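Side-chain contacts in enoyl-CoA hydratase/isomerase family protein (Bacillus anthracis, PDB 3KQF), which probably catalyses the hydration of the double bond of 2-enoyl-CoA thioesters, as enoyl-CoA hydratases of the crotonase superfamily do: residues Gly240-Thr244 and Lys245-Glu249; Leu251-Lys255 and Glu256-Pro260. All blocks are in the same frame, centred on the assembly; numbering follows the deposited sequence.

Contact 1 (Gly240-Thr244 and Lys245-Glu249); sequences GVIHT and KDRLE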
loop_
_atom_site.group_PDB
_atom_site.type_symbol
_atom_site.label_atom_id
_atom_site.label_comp_id
_atom_site.label_asym_id
_atom_site.label_seq_id
_atom_site.Cartn_x
_atom_site.Cartn_y
_atom_site.Cartn_z
ATOM N N GLY A 240 -21.070 3.034 -18.430
ATOM C CA GLY A 240 -20.457 2.828 -19.734
ATOM C C GLY A 240 -20.489 1.390 -20.232
ATOM O O GLY A 240 -20.199 1.146 -21.388
ATOM N N VAL A 241 -20.795 0.425 -19.367
ATOM C CA VAL A 241 -20.846 -0.982 -19.812
ATOM C C VAL A 241 -22.233 -1.577 -19.848
ATOM O O VAL A 241 -22.497 -2.494 -20.630
ATOM C CB VAL A 241 -19.955 -1.892 -18.934
ATOM C CG1 VAL A 241 -18.531 -1.510 -19.106
ATOM C CG2 VAL A 241 -20.385 -1.829 -17.448
ATOM N N ILE A 242 -23.136 -1.064 -19.022
ATOM C CA ILE A 242 -24.481 -1.650 -18.961
ATOM C C ILE A 242 -25.313 -1.628 -20.249
ATOM O O ILE A 242 -26.130 -2.523 -20.434
ATOM C CB ILE A 242 -25.314 -1.154 -17.743
ATOM C CG1 ILE A 242 -25.448 0.370 -17.724
ATOM C CG2 ILE A 242 -24.690 -1.673 -16.460
ATOM C CD1 ILE A 242 -26.224 0.881 -16.513
ATOM N N HIS A 243 -25.098 -0.652 -21.138
ATOM C CA HIS A 243 -25.873 -0.569 -22.399
ATOM C C HIS A 243 -25.144 -1.193 -23.600
ATOM O O HIS A 243 -25.668 -1.194 -24.714
ATOM C CB HIS A 243 -26.203 0.906 -22.717
ATOM C CG HIS A 243 -27.096 1.094 -23.910
ATOM N ND1 HIS A 243 -26.632 1.030 -25.209
ATOM C CD2 HIS A 243 -28.418 1.384 -23.999
ATOM C CE1 HIS A 243 -27.632 1.252 -26.045
ATOM N NE2 HIS A 243 -28.726 1.472 -25.337
ATOM N N THR A 244 -23.967 -1.763 -23.374
ATOM C CA THR A 244 -23.165 -2.313 -24.471
ATOM C C THR A 244 -23.666 -3.649 -24.988
ATOM O O THR A 244 -24.309 -4.398 -24.265
ATOM C CB THR A 244 -21.666 -2.466 -24.059
ATOM O OG1 THR A 244 -21.532 -3.402 -22.980
ATOM C CG2 THR A 244 -21.079 -1.123 -23.641
ATOM N N LYS A 245 -23.390 -3.915 -26.261
ATOM C CA LYS A 245 -23.743 -5.184 -26.879
ATOM C C LYS A 245 -22.839 -6.272 -26.286
ATOM O O LYS A 245 -23.263 -7.405 -26.111
ATOM C CB LYS A 245 -23.594 -5.127 -28.400
ATOM C CG LYS A 245 -24.527 -4.148 -29.078
ATOM C CD LYS A 245 -24.516 -4.316 -30.600
ATOM C CE LYS A 245 -25.473 -3.326 -31.270
ATOM N NZ LYS A 245 -25.496 -3.468 -32.763
ATOM N N ASP A 246 -21.595 -5.920 -25.961
ATOM C CA ASP A 246 -20.678 -6.890 -25.340
ATOM C C ASP A 246 -21.248 -7.438 -24.022
ATOM O O ASP A 246 -21.136 -8.633 -23.754
ATOM C CB ASP A 246 -19.271 -6.308 -25.127
ATOM C CG ASP A 246 -18.398 -6.341 -26.390
ATOM O OD1 ASP A 246 -18.753 -7.024 -27.376
ATOM O OD2 ASP A 246 -17.310 -5.699 -26.363
ATOM N N ARG A 247 -21.886 -6.592 -23.208
ATOM C CA ARG A 247 -22.492 -7.082 -21.957
ATOM C C ARG A 247 -23.541 -8.144 -22.241
ATOM O O ARG A 247 -23.633 -9.147 -21.528
ATOM C CB ARG A 247 -23.123 -5.946 -21.156
ATOM C CG ARG A 247 -23.891 -6.418 -19.943
ATOM C CD ARG A 247 -24.490 -5.252 -19.196
ATOM N NE ARG A 247 -25.425 -5.690 -18.161
ATOM C CZ ARG A 247 -26.714 -5.957 -18.360
ATOM N NH1 ARG A 247 -27.466 -6.346 -17.338
ATOM N NH2 ARG A 247 -27.258 -5.845 -19.570
ATOM N N LEU A 248 -24.330 -7.922 -23.292
ATOM C CA LEU A 248 -25.366 -8.862 -23.690
ATOM C C LEU A 248 -24.748 -10.191 -24.147
ATOM O O LEU A 248 -25.250 -11.265 -23.804
ATOM C CB LEU A 248 -26.254 -8.247 -24.784
ATOM C CG LEU A 248 -26.962 -6.965 -24.335
ATOM C CD1 LEU A 248 -27.704 -6.308 -25.491
ATOM C CD2 LEU A 248 -27.899 -7.261 -23.159
ATOM N N GLU A 249 -23.669 -10.112 -24.928
ATOM C CA GLU A 249 -22.936 -11.300 -25.376
ATOM C C GLU A 249 -22.395 -12.077 -24.175
ATOM O O GLU A 249 -22.369 -13.310 -24.199
ATOM C CB GLU A 249 -21.773 -10.903 -26.314
ATOM C CG GLU A 249 -20.715 -11.987 -26.598
ATOM C CD GLU A 249 -21.202 -13.167 -27.431
ATOM O OE1 GLU A 249 -22.390 -13.198 -27.837
ATOM O OE2 GLU A 249 -20.372 -14.071 -27.697
HETATM O O HOH W 1 -26.390 -4.303 -22.121
#
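Val241 meets Arg247 through its backbone carbonyl: its O lies 3.5 Å from CB of Arg247, where the end of helix 227-242 runs up against the first turn of the next helix. Val241 O accepts from Thr244 N and from Thr244 OG1, the latter at 2.7 Å, so both donors of the threonine are turned back into the helix just completed. Ile242 contributes its carbonyl too. Ile242 O packs 3.4 Å from CD of Arg247, whose CG stands anti to the backbone N (chi1 173°) and whose chain, extended as far as NE, is carried back across the turn. A water bridges the two segments, donating to O of Ile242 and to O of Thr244 and accepting from NH2 of Arg247 at 3.1 Å. Thr244 is the hinge of the turn and the N-cap of helix 245-255. With chi1 at 63° the OG1 of Thr244 sits between the backbone N and the carbonyl carbon, from where it accepts from N of Arg247 (3.2 Å, N-H...O angle 150°) while donating to Val241. Threonine suits this place because one short hydroxyl can serve both helices at once. Thr244 O also lies 3.7 Å from CG of Leu248. Helix 209-222 packs against the turn, Leu214 touching Val241 and Ile210 touching Thr244, while Val84 and Arg85 of a second subunit pack on Arg247 and Ile242.

Contact 2 (Leu251-Lys255 and Glu256-Pro260); sequences LQAFK and EKRTP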
loop_
_atom_site.group_PDB
_atom_site.type_symbol
_atom_site.label_atom_id
_atom_site.label_comp_id
_atom_site.label_asym_id
_atom_site.label_seq_id
_atom_site.Cartn_x
_atom_site.Cartn_y
_atom_site.Cartn_z
ATOM N N LEU A 251 -23.703 -12.217 -21.141
ATOM C CA LEU A 251 -24.836 -12.880 -20.523
ATOM C C LEU A 251 -25.247 -14.122 -21.313
ATOM O O LEU A 251 -25.393 -15.187 -20.734
ATOM C CB LEU A 251 -26.021 -11.918 -20.406
ATOM C CG LEU A 251 -25.813 -10.717 -19.478
ATOM C CD1 LEU A 251 -26.910 -9.664 -19.664
ATOM C CD2 LEU A 251 -25.730 -11.174 -18.030
ATOM N N GLN A 252 -25.399 -13.976 -22.632
ATOM C CA GLN A 252 -25.811 -15.080 -23.514
ATOM C C GLN A 252 -24.765 -16.199 -23.496
ATOM O O GLN A 252 -25.115 -17.378 -23.445
ATOM C CB GLN A 252 -26.021 -14.568 -24.949
ATOM C CG GLN A 252 -26.654 -15.560 -25.951
ATOM C CD GLN A 252 -28.154 -15.779 -25.751
ATOM O OE1 GLN A 252 -28.756 -15.279 -24.796
ATOM N NE2 GLN A 252 -28.763 -16.522 -26.671
ATOM N N ALA A 253 -23.485 -15.827 -23.543
ATOM C CA ALA A 253 -22.394 -16.808 -23.495
ATOM C C ALA A 253 -22.426 -17.607 -22.184
ATOM O O ALA A 253 -22.230 -18.819 -22.186
ATOM C CB ALA A 253 -21.044 -16.119 -23.660
ATOM N N PHE A 254 -22.680 -16.923 -21.071
ATOM C CA PHE A 254 -22.750 -17.581 -19.767
ATOM C C PHE A 254 -23.932 -18.548 -19.726
ATOM O O PHE A 254 -23.804 -19.677 -19.243
ATOM C CB PHE A 254 -22.863 -16.548 -18.648
ATOM C CG PHE A 254 -22.873 -17.146 -17.265
ATOM C CD1 PHE A 254 -21.689 -17.293 -16.550
ATOM C CD2 PHE A 254 -24.064 -17.558 -16.678
ATOM C CE1 PHE A 254 -21.693 -17.840 -15.269
ATOM C CE2 PHE A 254 -24.078 -18.109 -15.398
ATOM C CZ PHE A 254 -22.891 -18.251 -14.693
ATOM N N LYS A 255 -25.074 -18.112 -20.259
ATOM C CA LYS A 255 -26.279 -18.944 -20.298
ATOM C C LYS A 255 -26.062 -20.166 -21.191
ATOM O O LYS A 255 -26.482 -21.279 -20.850
ATOM C CB LYS A 255 -27.483 -18.143 -20.821
ATOM C CG LYS A 255 -28.819 -18.867 -20.649
ATOM C CD LYS A 255 -29.995 -18.135 -21.284
ATOM C CE LYS A 255 -29.941 -18.188 -22.808
ATOM N NZ LYS A 255 -31.182 -17.642 -23.438
ATOM N N GLU A 256 -25.413 -19.953 -22.335
ATOM C CA GLU A 256 -25.138 -21.030 -23.290
ATOM C C GLU A 256 -23.843 -21.804 -22.979
ATOM O O GLU A 256 -23.434 -22.669 -23.755
ATOM C CB GLU A 256 -25.073 -20.470 -24.718
ATOM C CG GLU A 256 -26.370 -19.822 -25.204
ATOM C CD GLU A 256 -26.274 -19.285 -26.629
ATOM O OE1 GLU A 256 -25.169 -19.290 -27.206
ATOM O OE2 GLU A 256 -27.308 -18.855 -27.178
ATOM N N LYS A 257 -23.196 -21.483 -21.859
ATOM C CA LYS A 257 -21.953 -22.148 -21.449
ATOM C C LYS A 257 -20.944 -22.300 -22.604
ATOM O O LYS A 257 -20.449 -23.398 -22.878
ATOM C CB LYS A 257 -22.267 -23.510 -20.799
ATOM C CG LYS A 257 -23.024 -23.395 -19.467
ATOM C CD LYS A 257 -23.282 -24.760 -18.834
ATOM C CE LYS A 257 -23.980 -24.626 -17.484
ATOM N NZ LYS A 257 -24.269 -25.953 -16.863
ATOM N N ARG A 258 -20.670 -21.187 -23.283
ATOM C CA ARG A 258 -19.706 -21.141 -24.393
ATOM C C ARG A 258 -18.827 -19.910 -24.197
ATOM O O ARG A 258 -19.147 -19.052 -23.376
ATOM C CB ARG A 258 -20.418 -21.024 -25.737
ATOM C CG ARG A 258 -21.224 -19.736 -25.872
ATOM C CD ARG A 258 -21.721 -19.520 -27.272
ATOM N NE ARG A 258 -22.618 -18.376 -27.319
ATOM C CZ ARG A 258 -22.237 -17.107 -27.422
ATOM N NH1 ARG A 258 -20.950 -16.780 -27.502
ATOM N NH2 ARG A 258 -23.161 -16.155 -27.454
ATOM N N THR A 259 -17.747 -19.803 -24.968
ATOM C CA THR A 259 -16.826 -18.661 -24.845
ATOM C C THR A 259 -17.426 -17.403 -25.471
ATOM O O THR A 259 -17.932 -17.457 -26.584
ATOM C CB THR A 259 -15.495 -18.931 -25.554
ATOM O OG1 THR A 259 -14.960 -20.190 -25.125
ATOM C CG2 THR A 259 -14.493 -17.807 -25.251
ATOM N N PRO A 260 -17.359 -16.259 -24.766
ATOM C CA PRO A 260 -17.924 -15.063 -25.372
ATOM C C PRO A 260 -16.980 -14.481 -26.433
ATOM O O PRO A 260 -15.764 -14.657 -26.346
ATOM C CB PRO A 260 -18.101 -14.113 -24.181
ATOM C CG PRO A 260 -17.025 -14.523 -23.205
ATOM C CD PRO A 260 -16.842 -16.014 -23.401
#
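Glu256 follows directly on the last helical residue and still obeys the helix, its N donating to O of Gln252 at 2.8 Å. Its side chain leaves beside the backbone N and runs extended back along the helix, so the carboxylate arrives next to the amide of Gln252. The two groups are turned 59° apart, and the bond from NE2 of Gln252 to OE2 of Glu256 is bent and weak despite its 2.8 Å. The other oxygen is held more firmly: NE of Arg258 forms a salt bridge with OE1 of Glu256, 2.7 Å long and nearly straight at 165°, in the guanidinium plane but on the anti side of OE1 and somewhat out of the carboxylate plane. Lys257 then breaks the helix with a positive phi of 46°. Its N makes a weak bond to O of Phe254; its CB points away from the helix and the chain beyond is extended, as suits a charged residue at the surface. Arg258 closes the turn by donating from N to O of Ala253 at 3.0 Å. Its guanidinium lies flat over the backbone of Ala253, with CA 3.9 Å from the plane, while CG of Gln252 meets it at the edge; a residue as small as alanine lets the flat group settle this close. NH1 forms a salt bridge with OE2 of Glu249 and bonds weakly to O of Thr259. At Pro260 the chain has come round far enough for its CB to touch CB of Ala253 at 3.6 Å, an apolar contact that brings the loop back against the last turn of the helix. Positive phi at Lys257, together with bonds back to Phe254 and Ala253, makes this a Schellman motif, here ending helix 245-255 at the surface.

Overall arrangement
Followed from the N terminus, the chain leaves helix 227-242, turns sharply in contact 1, runs along helix 245-255 and turns again in contact 2. The two contacts lie in series, with no crossing or nesting: contact 1 closes the short link that starts this helix, and contact 2 closes the turn that ends it. Their centres are about 14 Å apart, yet they touch, since OE2 of Glu249 forms a salt bridge with NH1 of Arg258 at 2.8 Å. The tail beyond contact 2 returns to the start of the helix, where Asp246 accepts from N of Lys263 and Gly264. Both contacts pack on the second subunit.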